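Local coordinates for Mypaa.01249.c (Mycobacterium paratuberculosis, PDB 3RD5), which is probably an oxidoreductase of the short-chain dehydrogenase/reductase family, though its substrate and physiological role are not established, at residues A[6-12]-A[236-241]; A[28-34]-A[228-232]; A[135-139]-A[169-175]; A[142-146]-A[264-268]; A[196-202]-A[250-256]. All blocks are in the same frame, centred on the assembly; numbering follows the deposited sequence.

Interaction 1 of 5, residues A[6-12]-A[236-241]; sequences WTAADLP and LYAASQ
The N-terminal loop ahead of the first Rossmann strand is closed onto the last turns of helix 226-240 by Trp6, whose indole lies against Tyr237. The aromatic pair is T-shaped. The edge of Tyr237 points at the indole face with the planes at 88°, and CD2 of Tyr237 comes within 3.5 Å of CD2 of Trp6. On the same residue, CB of Tyr237 makes a CH-pi contact 4.1 Å from the centroid of the six-membered ring. With CG trans to the backbone N (chi1 -170°), the indole reaches across the helix, and its CH2 touches Leu236 CB at 4.0 Å. Asp10 CB covers the opposite face, so the ring is clamped between its own loop and the helix. Further along, Leu11 CD2 rests 3.5 Å from Ser240 OG, and Pro12 CD packs on Ser240 CB. The 3-10 turn 8-10 is pinned by Thr7 N bonding to Asp10 OD2. Water 1 joins the parts: it accepts from Trp6 NE1 at 3.0 Å and donates to Asp10 O (2.7 Å) and Gln241 OE1 (3.0 Å). The chemistry is thus an aromatic and aliphatic contact whose polar rim is linked through water 1.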
# COMPACT_ATOMS: atom_id res chain seq x y z
N TRP A 6 -2.06 2.18 21.48
CA TRP A 6 -2.48 3.29 20.62
C TRP A 6 -3.70 2.85 19.82
O TRP A 6 -3.75 1.73 19.34
CB TRP A 6 -1.36 3.58 19.65
CG TRP A 6 -1.52 4.84 18.84
CD1 TRP A 6 -0.97 6.05 19.11
CD2 TRP A 6 -2.19 4.98 17.57
NE1 TRP A 6 -1.29 6.96 18.14
CE2 TRP A 6 -2.02 6.32 17.17
CE3 TRP A 6 -2.89 4.09 16.72
CZ2 TRP A 6 -2.56 6.80 15.99
CZ3 TRP A 6 -3.42 4.58 15.56
CH2 TRP A 6 -3.25 5.91 15.20
N THR A 7 -4.65 3.76 19.65
CA THR A 7 -5.81 3.51 18.80
C THR A 7 -6.09 4.75 17.97
O THR A 7 -5.50 5.81 18.16
CB THR A 7 -7.12 3.17 19.57
OG1 THR A 7 -7.63 4.33 20.22
CG2 THR A 7 -6.89 2.02 20.56
N ALA A 8 -7.02 4.64 17.03
CA ALA A 8 -7.36 5.81 16.20
C ALA A 8 -7.85 7.02 17.00
O ALA A 8 -7.74 8.15 16.52
CB ALA A 8 -8.41 5.39 15.12
N ALA A 9 -8.30 6.81 18.24
CA ALA A 9 -8.66 7.91 19.12
C ALA A 9 -7.49 8.85 19.39
O ALA A 9 -7.68 10.02 19.74
CB ALA A 9 -9.27 7.39 20.44
N ASP A 10 -6.28 8.33 19.20
CA ASP A 10 -5.05 9.06 19.48
C ASP A 10 -4.50 9.76 18.24
O ASP A 10 -3.44 10.37 18.29
CB ASP A 10 -3.99 8.09 20.04
CG ASP A 10 -4.44 7.40 21.31
OD1 ASP A 10 -4.85 8.14 22.27
OD2 ASP A 10 -4.39 6.17 21.39
N LEU A 11 -5.22 9.71 17.12
CA LEU A 11 -4.71 10.37 15.92
C LEU A 11 -4.52 11.86 16.11
O LEU A 11 -5.40 12.53 16.67
CB LEU A 11 -5.66 10.20 14.74
CG LEU A 11 -5.54 9.03 13.85
CD1 LEU A 11 -6.76 8.99 12.92
CD2 LEU A 11 -4.17 8.97 13.05
N PRO A 12 -3.40 12.41 15.63
CA PRO A 12 -3.23 13.86 15.64
C PRO A 12 -4.06 14.53 14.53
O PRO A 12 -4.63 13.86 13.66
CB PRO A 12 -1.74 14.03 15.37
CG PRO A 12 -1.41 12.94 14.49
CD PRO A 12 -2.25 11.75 14.99
N LEU A 236 -3.11 3.60 10.20
CA LEU A 236 -3.26 4.96 10.75
C LEU A 236 -2.07 5.36 11.64
O LEU A 236 -1.64 6.50 11.65
CB LEU A 236 -4.60 5.07 11.48
CG LEU A 236 -5.85 5.06 10.58
CD1 LEU A 236 -7.16 4.81 11.40
CD2 LEU A 236 -5.94 6.35 9.75
N TYR A 237 -1.54 4.38 12.39
CA TYR A 237 -0.33 4.59 13.17
C TYR A 237 0.87 4.88 12.24
O TYR A 237 1.59 5.87 12.41
CB TYR A 237 -0.08 3.36 14.05
CG TYR A 237 1.08 3.44 15.02
CD1 TYR A 237 2.36 3.16 14.59
CD2 TYR A 237 0.87 3.66 16.35
CE1 TYR A 237 3.43 3.09 15.49
CE2 TYR A 237 1.93 3.59 17.25
CZ TYR A 237 3.19 3.31 16.80
OH TYR A 237 4.24 3.24 17.71
N ALA A 238 1.05 4.07 11.21
CA ALA A 238 2.13 4.30 10.24
C ALA A 238 1.99 5.65 9.50
O ALA A 238 2.98 6.30 9.22
CB ALA A 238 2.20 3.16 9.21
N ALA A 239 0.76 6.07 9.26
CA ALA A 239 0.51 7.34 8.55
C ALA A 239 0.74 8.57 9.38
O ALA A 239 0.90 9.65 8.80
CB ALA A 239 -0.91 7.37 8.00
N SER A 240 0.75 8.42 10.71
CA SER A 240 0.70 9.57 11.60
C SER A 240 1.89 9.75 12.55
O SER A 240 2.06 10.85 13.08
CB SER A 240 -0.60 9.56 12.40
OG SER A 240 -0.68 8.45 13.26
N GLN A 241 2.60 8.67 12.89
CA GLN A 241 3.60 8.72 13.97
C GLN A 241 4.98 9.03 13.43
O GLN A 241 5.27 8.79 12.29
CB GLN A 241 3.60 7.41 14.75
CG GLN A 241 2.26 7.05 15.36
CD GLN A 241 1.68 8.13 16.25
OE1 GLN A 241 0.64 8.81 15.93
NE2 GLN A 241 2.34 8.34 17.38
O HOH W 1 -0.79 9.94 18.28

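Interaction 2 of 5, residues A[28-34]-A[228-232]; sequences LGAVTAR and ADFGA
Helix 27-38, whose first turn contains the end of the glycine-rich TGxxxGxG motif of the Rossmann fold (Leu28 and Gly29 are its last two residues), is crossed here by helix 226-240, with Leu28, Val31 and Thr32 facing Ala228, Gly231 and Ala232. The short axes approach to 8.2 Å at a signed crossing angle of -66°. Small residues permit this closeness: the CA atoms of Leu28 and Ala228 are only 4.6 Å apart. Leu28 extends its CG trans to the backbone N (chi1 -179°), which carries CD1 onto bare backbone beside side-chain-less Gly231; CD1 lies 3.2 Å from Ala232 N, a tight fit. The two Val31 methyls divide the surface between them. CG2 meets Ala228 CB at 3.6 Å, while CG1 sits at the same distance from Ala232 CB. Thr32 OG1 also touches Ala232 CB, but its proton goes back to Leu28 O at 2.8 Å, from the carbonyl face opposite the one Thr32 N uses; that carbonyl oxygen therefore takes two donors. At the outer end a salt bridge closes the pair. Arg34 NH2 donates to Asp229 OD1 at 3.0 Å and 144°, with the guanidinium and carboxylate planes well apart from coplanar, and water 2 ties Arg34 NH1 to the same oxygen. Beneath the crossing, Thr32 and Ala33 lean on Ile21 of strand 18-22 and Ala33 reaches strand 42-47, so helix 27-38 lies on strands 18-22 and 42-47 with helix 226-240 beside it on the same face of the sheet.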
# COMPACT_ATOMS: atom_id res chain seq x y z
N LEU A 28 -11.29 -1.92 5.13
CA LEU A 28 -10.01 -1.43 5.61
C LEU A 28 -9.74 0.01 5.11
O LEU A 28 -9.44 0.92 5.90
CB LEU A 28 -8.89 -2.38 5.13
CG LEU A 28 -7.47 -2.05 5.53
CD1 LEU A 28 -7.31 -2.02 7.07
CD2 LEU A 28 -6.50 -3.10 4.92
N GLY A 29 -9.87 0.17 3.80
CA GLY A 29 -9.70 1.47 3.16
C GLY A 29 -10.71 2.49 3.62
O GLY A 29 -10.34 3.67 3.86
N ALA A 30 -11.95 2.08 3.74
CA ALA A 30 -13.01 2.99 4.14
C ALA A 30 -12.76 3.55 5.53
O ALA A 30 -12.92 4.76 5.74
CB ALA A 30 -14.36 2.32 4.07
N VAL A 31 -12.38 2.71 6.48
CA VAL A 31 -12.12 3.17 7.85
C VAL A 31 -10.89 4.07 7.89
O VAL A 31 -10.86 5.09 8.59
CB VAL A 31 -12.01 2.01 8.85
CG1 VAL A 31 -11.59 2.53 10.25
CG2 VAL A 31 -13.33 1.21 8.92
N THR A 32 -9.86 3.72 7.11
CA THR A 32 -8.65 4.52 7.09
C THR A 32 -9.01 5.96 6.61
O THR A 32 -8.61 6.94 7.23
CB THR A 32 -7.58 3.90 6.18
OG1 THR A 32 -7.31 2.54 6.60
CG2 THR A 32 -6.30 4.69 6.25
N ALA A 33 -9.79 6.04 5.53
CA ALA A 33 -10.26 7.33 5.01
C ALA A 33 -11.12 8.06 6.02
O ALA A 33 -10.92 9.27 6.24
CB ALA A 33 -11.04 7.11 3.71
N ARG A 34 -12.07 7.34 6.61
CA ARG A 34 -13.02 7.93 7.57
C ARG A 34 -12.27 8.60 8.72
O ARG A 34 -12.60 9.73 9.13
CB ARG A 34 -14.00 6.85 8.08
CG ARG A 34 -15.07 7.34 9.02
CD ARG A 34 -15.79 6.16 9.68
NE ARG A 34 -14.96 5.56 10.75
CZ ARG A 34 -15.09 4.32 11.23
NH1 ARG A 34 -15.99 3.46 10.73
NH2 ARG A 34 -14.32 3.95 12.23
N ALA A 228 -12.40 -4.19 10.25
CA ALA A 228 -11.89 -3.05 9.53
C ALA A 228 -11.28 -2.05 10.49
O ALA A 228 -10.23 -1.48 10.16
CB ALA A 228 -13.01 -2.41 8.69
N ASP A 229 -11.90 -1.77 11.63
CA ASP A 229 -11.28 -0.85 12.59
C ASP A 229 -9.91 -1.33 13.06
O ASP A 229 -8.94 -0.55 13.15
CB ASP A 229 -12.14 -0.58 13.84
CG ASP A 229 -13.40 0.21 13.59
OD1 ASP A 229 -13.40 1.22 12.87
OD2 ASP A 229 -14.41 -0.13 14.27
N PHE A 230 -9.81 -2.61 13.41
CA PHE A 230 -8.56 -3.15 13.91
C PHE A 230 -7.45 -3.08 12.85
O PHE A 230 -6.30 -2.68 13.11
CB PHE A 230 -8.74 -4.60 14.40
CG PHE A 230 -7.50 -5.16 15.05
CD1 PHE A 230 -7.15 -4.80 16.35
CD2 PHE A 230 -6.62 -5.96 14.35
CE1 PHE A 230 -5.99 -5.31 16.92
CE2 PHE A 230 -5.46 -6.43 14.92
CZ PHE A 230 -5.13 -6.10 16.17
N GLY A 231 -7.78 -3.45 11.62
CA GLY A 231 -6.80 -3.39 10.57
C GLY A 231 -6.37 -1.98 10.23
O GLY A 231 -5.17 -1.69 10.03
N ALA A 232 -7.34 -1.07 10.17
CA ALA A 232 -7.05 0.32 9.80
C ALA A 232 -6.17 0.98 10.83
O ALA A 232 -5.38 1.88 10.50
CB ALA A 232 -8.37 1.13 9.61
O HOH W 2 -16.30 0.81 11.69

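Interaction 3 of 5, residues A[135-139]-A[169-175]; sequences VTVSS and KLANLLF
Strand 135-137 and helix 169-175 run almost antiparallel, at 163°, with their short axes 8.5 Å apart and their closest CA pair, Ser138 and Lys169, separated by 5.1 Å. This is the geometry of a beta-alpha-beta crossover: the strand leads on to helix 161-185, which returns the chain to the neighbouring parallel strand 191-195. Lys169 occupies the lysine position of the family's YxxxK motif, and Ser139, just past the strand, probably matches the active-site serine of relatives. The lysine chain bends at chi2 and chi3 so that CD and CG lie along Ser139 CB, 3.7 Å from it at CD, and NZ swings back over the strand end. There NZ donates to Val137 O at 3.1 Å and to Asn172 OD1 at 2.8 Å, and to water 3, which in turn donates to Ser138 O. These bonds fix NZ; its donation to both is consistent with the two acceptors Val137 O and Asn172 OD1 lying 3.1 Å apart without a bond between them. Asn172 ND2 is held by Asn115 O. Ser139 OG has its main polar partner elsewhere, His201 O. On the strand, Thr136 sends CG2 against the Asn172 amide, while its OG1, hydrogen-bonded to Asn92 ND2, approaches the rim of the Phe175 ring in its plane, 3.5 Å from CE2. Ser138 places OG trans to its backbone N (chi1 -176°) and donates to Lys169 O at 2.8 Å, arriving from above the carbonyl plane.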
# COMPACT_ATOMS: atom_id res chain seq x y z
N VAL A 135 3.03 5.03 2.71
CA VAL A 135 2.71 3.88 3.58
C VAL A 135 2.18 2.79 2.68
O VAL A 135 1.13 2.99 2.03
CB VAL A 135 1.66 4.22 4.64
CG1 VAL A 135 1.34 3.00 5.51
CG2 VAL A 135 2.15 5.38 5.54
N THR A 136 2.83 1.61 2.68
CA THR A 136 2.35 0.46 1.88
C THR A 136 1.84 -0.62 2.80
O THR A 136 2.55 -0.99 3.76
CB THR A 136 3.49 -0.02 0.96
OG1 THR A 136 3.90 1.06 0.09
CG2 THR A 136 3.02 -1.18 0.06
N VAL A 137 0.65 -1.12 2.53
CA VAL A 137 0.02 -2.13 3.37
C VAL A 137 0.44 -3.52 2.89
O VAL A 137 0.24 -3.85 1.71
CB VAL A 137 -1.51 -1.94 3.47
CG1 VAL A 137 -2.09 -2.92 4.51
CG2 VAL A 137 -1.86 -0.47 3.86
N SER A 138 1.01 -4.33 3.79
CA SER A 138 1.39 -5.71 3.54
C SER A 138 0.55 -6.68 4.38
O SER A 138 -0.62 -6.40 4.66
CB SER A 138 2.90 -5.81 3.75
OG SER A 138 3.40 -7.12 3.44
N SER A 139 1.10 -7.83 4.73
CA SER A 139 0.36 -8.88 5.41
C SER A 139 1.31 -9.86 6.07
O SER A 139 2.44 -10.05 5.57
CB SER A 139 -0.45 -9.65 4.37
OG SER A 139 -1.06 -10.83 4.89
N LYS A 169 2.82 -9.65 -1.28
CA LYS A 169 2.96 -9.04 0.08
C LYS A 169 4.41 -8.91 0.51
O LYS A 169 4.82 -7.95 1.17
CB LYS A 169 2.06 -9.75 1.08
CG LYS A 169 0.57 -9.63 0.75
CD LYS A 169 0.05 -8.23 0.98
CE LYS A 169 -0.55 -7.58 -0.23
NZ LYS A 169 -0.92 -6.16 0.09
N LEU A 170 5.24 -9.87 0.12
CA LEU A 170 6.67 -9.77 0.25
C LEU A 170 7.21 -8.63 -0.62
O LEU A 170 8.02 -7.81 -0.16
CB LEU A 170 7.32 -11.12 -0.10
CG LEU A 170 8.85 -11.10 -0.12
CD1 LEU A 170 9.51 -10.67 1.22
CD2 LEU A 170 9.40 -12.44 -0.57
N ALA A 171 6.73 -8.53 -1.85
CA ALA A 171 7.10 -7.43 -2.73
C ALA A 171 6.81 -6.06 -2.12
O ALA A 171 7.62 -5.14 -2.20
CB ALA A 171 6.45 -7.57 -4.11
N ASN A 172 5.67 -5.94 -1.41
CA ASN A 172 5.32 -4.68 -0.76
C ASN A 172 6.38 -4.25 0.25
O ASN A 172 6.68 -3.06 0.40
CB ASN A 172 4.00 -4.80 0.02
CG ASN A 172 2.74 -4.95 -0.83
OD1 ASN A 172 1.79 -5.62 -0.37
ND2 ASN A 172 2.64 -4.28 -1.99
N LEU A 173 6.96 -5.21 0.97
CA LEU A 173 8.01 -4.92 1.95
C LEU A 173 9.36 -4.60 1.30
O LEU A 173 10.06 -3.66 1.71
CB LEU A 173 8.13 -6.07 2.98
CG LEU A 173 6.95 -6.12 3.93
CD1 LEU A 173 7.01 -7.38 4.80
CD2 LEU A 173 6.97 -4.92 4.91
N LEU A 174 9.74 -5.40 0.31
CA LEU A 174 10.98 -5.15 -0.43
C LEU A 174 10.92 -3.81 -1.14
O LEU A 174 11.93 -3.10 -1.26
CB LEU A 174 11.22 -6.29 -1.40
CG LEU A 174 11.57 -7.65 -0.79
CD1 LEU A 174 11.50 -8.73 -1.88
CD2 LEU A 174 12.95 -7.65 -0.12
N PHE A 175 9.74 -3.46 -1.63
CA PHE A 175 9.46 -2.12 -2.23
C PHE A 175 9.76 -1.02 -1.23
O PHE A 175 10.45 -0.03 -1.51
CB PHE A 175 8.00 -2.06 -2.67
CG PHE A 175 7.55 -0.70 -3.08
CD1 PHE A 175 7.98 -0.10 -4.23
CD2 PHE A 175 6.62 -0.05 -2.30
CE1 PHE A 175 7.52 1.17 -4.59
CE2 PHE A 175 6.12 1.17 -2.67
CZ PHE A 175 6.60 1.79 -3.81
O HOH W 3 -2.34 -5.95 2.55

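Interaction 4 of 5, residues A[142-146]-A[264-268]; sequences HWPGR and RSRRA
Hydrogen bonds join His142 to Ser265 and Gly145 to Arg267. The backbone N of Ser265 donates to His142 NE2 at 3.0 Å and 157°, entering in the imidazole plane; because ND1 is bonded to Ser139 O, the ring is held at both nitrogens. Arg267 grips a single atom, Gly145 O, side-on, with NE at 2.9 Å and NH1 at 3.1 Å, both with the acceptor in the guanidinium plane. Bridging is supplied by water 4, which lies 2.8 Å from Trp143 O, probably as donor, and shares a 2.7 Å bond with Ser265 OG. These partners sit on two turns: a type I turn from His142 to Gly145 in the loop between strand 133-137 and helix 161-185, and an ST motif in which Ser265 OG accepts from Ala268 N, just before helix 271-285. The same loop's backbone, at Arg266 and Arg267, binds a buffer molecule. Packing is by face. The Trp143 indole spreads over the Arg264-Ser265 backbone, CZ3 being 3.5 Å from Ser265 CA, with a CH-pi contact from Ser265 CB. In one of two modelled conformers, and so tentatively, the Arg146 guanidinium lies flat on that of Arg267, with planes at 22° and centres 4.0 Å apart.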
# COMPACT_ATOMS: atom_id res chain seq x y z
N HIS A 142 3.21 -12.42 3.93
CA HIS A 142 4.53 -12.26 3.32
C HIS A 142 5.53 -13.33 3.74
O HIS A 142 6.46 -13.61 2.99
CB HIS A 142 5.14 -10.87 3.57
CG HIS A 142 5.92 -10.73 4.86
ND1 HIS A 142 5.35 -10.30 6.05
CD2 HIS A 142 7.24 -10.93 5.12
CE1 HIS A 142 6.30 -10.23 6.98
NE2 HIS A 142 7.45 -10.62 6.45
N TRP A 143 5.33 -13.90 4.93
CA TRP A 143 6.36 -14.79 5.52
C TRP A 143 6.73 -15.98 4.64
O TRP A 143 7.92 -16.21 4.41
CB TRP A 143 5.94 -15.19 6.94
CG TRP A 143 6.21 -14.16 7.99
CD1 TRP A 143 5.39 -13.16 8.43
CD2 TRP A 143 7.43 -14.05 8.79
NE1 TRP A 143 6.03 -12.41 9.42
CE2 TRP A 143 7.26 -12.95 9.65
CE3 TRP A 143 8.60 -14.81 8.87
CZ2 TRP A 143 8.25 -12.56 10.58
CZ3 TRP A 143 9.58 -14.41 9.80
CH2 TRP A 143 9.38 -13.31 10.62
N PRO A 144 5.76 -16.71 4.08
CA PRO A 144 6.13 -17.81 3.16
C PRO A 144 6.41 -17.39 1.74
O PRO A 144 6.70 -18.25 0.87
CB PRO A 144 4.92 -18.73 3.18
CG PRO A 144 3.75 -17.80 3.54
CD PRO A 144 4.35 -16.83 4.52
N GLY A 145 6.27 -16.09 1.46
CA GLY A 145 6.43 -15.61 0.09
C GLY A 145 7.87 -15.70 -0.39
O GLY A 145 8.80 -15.68 0.38
N ARG A 146 8.04 -15.76 -1.71
CA ARG A 146 9.36 -15.72 -2.35
C ARG A 146 9.20 -14.96 -3.65
O ARG A 146 8.22 -15.13 -4.37
CB ARG A 146 9.89 -17.13 -2.70
CG ARG A 146 9.93 -18.14 -1.62
CD ARG A 146 10.25 -19.52 -2.23
NE ARG A 146 10.48 -20.51 -1.18
CZ ARG A 146 11.62 -20.68 -0.52
NH1 ARG A 146 12.70 -19.94 -0.78
NH2 ARG A 146 11.69 -21.62 0.42
N ARG A 264 9.91 -8.72 10.41
CA ARG A 264 9.56 -9.23 9.09
C ARG A 264 10.49 -10.42 8.74
O ARG A 264 11.47 -10.69 9.44
CB ARG A 264 9.66 -8.13 8.02
CG ARG A 264 11.08 -7.67 7.74
CD ARG A 264 11.08 -6.39 6.90
NE ARG A 264 10.85 -5.25 7.77
CZ ARG A 264 10.88 -3.97 7.37
NH1 ARG A 264 11.06 -3.65 6.11
NH2 ARG A 264 10.78 -3.04 8.31
N SER A 265 10.17 -11.12 7.66
CA SER A 265 10.88 -12.32 7.30
C SER A 265 12.33 -12.05 6.86
O SER A 265 12.69 -10.93 6.47
CB SER A 265 10.16 -13.05 6.17
OG SER A 265 10.34 -12.37 4.93
N ARG A 266 13.14 -13.10 6.89
CA ARG A 266 14.51 -13.02 6.43
C ARG A 266 14.54 -12.62 4.96
O ARG A 266 15.34 -11.78 4.56
CB ARG A 266 15.22 -14.36 6.64
CG ARG A 266 15.41 -14.72 8.10
CD ARG A 266 15.84 -16.21 8.19
NE ARG A 266 16.09 -16.63 9.56
CZ ARG A 266 15.94 -17.88 10.02
NH1 ARG A 266 15.52 -18.87 9.23
NH2 ARG A 266 16.21 -18.14 11.30
N ARG A 267 13.65 -13.19 4.14
CA ARG A 267 13.61 -12.80 2.73
C ARG A 267 13.22 -11.34 2.52
O ARG A 267 13.68 -10.69 1.59
CB ARG A 267 12.72 -13.74 1.92
CG ARG A 267 13.38 -15.08 1.76
CD ARG A 267 12.71 -15.99 0.74
NE ARG A 267 11.42 -16.48 1.19
CZ ARG A 267 11.20 -17.58 1.91
NH1 ARG A 267 9.95 -17.95 2.18
NH2 ARG A 267 12.20 -18.35 2.36
N ALA A 268 12.38 -10.79 3.39
CA ALA A 268 12.06 -9.36 3.32
C ALA A 268 13.23 -8.46 3.67
O ALA A 268 13.20 -7.28 3.33
CB ALA A 268 10.83 -9.03 4.23
O HOH W 4 9.38 -14.17 3.14

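Interaction 5 of 5, residues A[196-202]-A[250-256]; sequences HPGYSHT and GPRFGYL
His196 holds its CG between the backbone N and the carbonyl carbon (chi1 78°), which swings the imidazole toward the Gly250-Pro251 corner, and Tyr199 does likewise (chi1 64°), laying its ring beside Tyr255 O. The imidazole edge meets Gly254 O in plane, 3.2 Å from CE1, and Pro251 CD lies 3.6 Å from the same carbon. Water 5 links NE2 of His196, at 2.7 Å, to Pro251 O. The residues 196-202 carry the PG motif of the SDR fold after the sixth parallel strand, where relatives bind the nicotinamide cofactor; here Gly198 packs against the type I turn Pro251-Gly254. Gly198, at positive phi, approaches so closely that its CA is 3.3 Å from Gly254 O in a CA-H...O contact, and that buried oxygen has no conventional partner in the model. Next along, Tyr199 N donates to Tyr255 O at 3.2 Å and 140°, in the carbonyl plane on a lone pair. The Tyr199 ring meets Leu256 CD2 at 3.6 Å from its CD2, while its hydroxyl bonds to Asp227. Thr202 donates OG1 back to Tyr199 O, and its CG2 rests 3.9 Å from Tyr255 CE1.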
# COMPACT_ATOMS: atom_id res chain seq x y z
N HIS A 196 0.62 -3.63 8.43
CA HIS A 196 -0.25 -4.73 8.06
C HIS A 196 -1.38 -4.87 9.07
O HIS A 196 -1.19 -4.53 10.24
CB HIS A 196 0.54 -6.06 7.90
CG HIS A 196 0.90 -6.72 9.18
ND1 HIS A 196 0.09 -7.68 9.77
CD2 HIS A 196 1.97 -6.55 10.00
CE1 HIS A 196 0.66 -8.07 10.89
NE2 HIS A 196 1.79 -7.40 11.08
N PRO A 197 -2.52 -5.43 8.63
CA PRO A 197 -3.75 -5.31 9.45
C PRO A 197 -3.95 -6.45 10.42
O PRO A 197 -4.99 -6.46 11.11
CB PRO A 197 -4.86 -5.32 8.39
CG PRO A 197 -4.27 -6.13 7.28
CD PRO A 197 -2.85 -5.68 7.21
N GLY A 198 -3.02 -7.41 10.51
CA GLY A 198 -3.26 -8.59 11.34
C GLY A 198 -4.12 -9.63 10.65
O GLY A 198 -4.03 -9.85 9.45
N TYR A 199 -4.99 -10.26 11.44
CA TYR A 199 -5.68 -11.47 11.02
C TYR A 199 -6.54 -11.36 9.77
O TYR A 199 -6.76 -12.35 9.06
CB TYR A 199 -6.56 -12.01 12.19
CG TYR A 199 -7.68 -11.06 12.60
CD1 TYR A 199 -8.92 -11.12 11.96
CD2 TYR A 199 -7.51 -10.12 13.60
CE1 TYR A 199 -9.93 -10.23 12.30
CE2 TYR A 199 -8.52 -9.21 13.94
CZ TYR A 199 -9.74 -9.29 13.29
OH TYR A 199 -10.73 -8.35 13.71
N SER A 200 -7.09 -10.18 9.50
CA SER A 200 -8.07 -10.08 8.38
C SER A 200 -7.53 -10.45 7.03
O SER A 200 -8.28 -10.92 6.17
CB SER A 200 -8.62 -8.67 8.30
OG SER A 200 -7.64 -7.72 8.07
N HIS A 201 -6.23 -10.24 6.84
CA HIS A 201 -5.60 -10.51 5.52
C HIS A 201 -4.62 -11.64 5.62
O HIS A 201 -3.47 -11.56 5.21
CB HIS A 201 -5.01 -9.22 4.97
CG HIS A 201 -6.07 -8.27 4.52
ND1 HIS A 201 -6.90 -7.60 5.40
CD2 HIS A 201 -6.49 -7.91 3.28
CE1 HIS A 201 -7.73 -6.82 4.73
NE2 HIS A 201 -7.49 -6.98 3.43
N THR A 202 -5.13 -12.76 6.08
CA THR A 202 -4.34 -13.96 6.29
C THR A 202 -5.22 -15.16 5.92
O THR A 202 -6.43 -15.03 5.76
CB THR A 202 -3.87 -14.14 7.75
OG1 THR A 202 -5.00 -14.45 8.57
CG2 THR A 202 -3.15 -12.91 8.24
N GLY A 250 2.45 -3.06 13.01
CA GLY A 250 1.34 -3.99 13.07
C GLY A 250 1.10 -4.46 14.49
O GLY A 250 1.68 -3.94 15.42
N PRO A 251 0.23 -5.47 14.65
CA PRO A 251 -0.08 -5.96 16.00
C PRO A 251 1.10 -6.74 16.56
O PRO A 251 1.81 -7.46 15.86
CB PRO A 251 -1.28 -6.88 15.75
CG PRO A 251 -1.84 -6.47 14.42
CD PRO A 251 -0.63 -6.09 13.63
N ARG A 252 1.32 -6.57 17.86
CA ARG A 252 2.50 -7.14 18.54
C ARG A 252 2.68 -8.63 18.27
O ARG A 252 3.81 -9.08 18.07
CB ARG A 252 2.41 -6.90 20.05
CG ARG A 252 3.51 -7.55 20.87
CD ARG A 252 3.48 -7.12 22.31
NE ARG A 252 4.48 -7.83 23.09
CZ ARG A 252 4.44 -7.93 24.41
NH1 ARG A 252 3.46 -7.36 25.10
NH2 ARG A 252 5.37 -8.65 25.05
N PHE A 253 1.58 -9.40 18.25
CA PHE A 253 1.66 -10.86 18.08
C PHE A 253 1.25 -11.30 16.69
O PHE A 253 0.79 -12.45 16.48
CB PHE A 253 0.91 -11.59 19.20
CG PHE A 253 1.48 -11.27 20.55
CD1 PHE A 253 2.75 -11.74 20.88
CD2 PHE A 253 0.84 -10.44 21.43
CE1 PHE A 253 3.33 -11.41 22.08
CE2 PHE A 253 1.42 -10.13 22.66
CZ PHE A 253 2.66 -10.64 22.96
N GLY A 254 1.37 -10.39 15.76
CA GLY A 254 1.13 -10.69 14.33
C GLY A 254 -0.33 -10.61 13.96
O GLY A 254 -0.77 -9.70 13.24
N TYR A 255 -1.12 -11.50 14.50
CA TYR A 255 -2.53 -11.56 14.19
C TYR A 255 -3.37 -10.59 15.02
O TYR A 255 -4.38 -10.07 14.57
CB TYR A 255 -3.00 -13.00 14.36
CG TYR A 255 -2.28 -13.96 13.45
CD1 TYR A 255 -2.79 -14.23 12.21
CD2 TYR A 255 -1.10 -14.58 13.83
CE1 TYR A 255 -2.15 -15.09 11.34
CE2 TYR A 255 -0.43 -15.45 12.99
CZ TYR A 255 -0.98 -15.69 11.75
OH TYR A 255 -0.35 -16.60 10.87
N LEU A 256 -2.97 -10.41 16.28
CA LEU A 256 -3.61 -9.59 17.30
C LEU A 256 -2.50 -8.95 18.15
O LEU A 256 -1.33 -9.37 18.07
CB LEU A 256 -4.53 -10.39 18.21
CG LEU A 256 -5.81 -10.95 17.57
CD1 LEU A 256 -6.49 -11.90 18.55
CD2 LEU A 256 -6.78 -9.81 17.14
O HOH W 5 3.05 -8.10 13.41

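Interactions 1 and 2 both use helix 226-240, clasped by the N-terminal loop and by helix 27-38; they touch where Leu236 meets Thr32. Interaction 3 is the most central, fully buried, and relies on hydrogen bonds from a motif lysine and a serine, whereas interaction 2 packs Leu and Val side chains on alanines and a glycine and keeps its salt bridge at the rim. Interaction 4 joins two loops, and interaction 5 joins a loop to the end of strand 248-251 and the turn after it; both depend on backbone acceptors, waters and rings. Interaction 3 contacts both, through Leu170, Leu173 and Leu174 and through Ser138. Interactions 1 and 4 lie nearer the surface, about 17 Å from the chain centre.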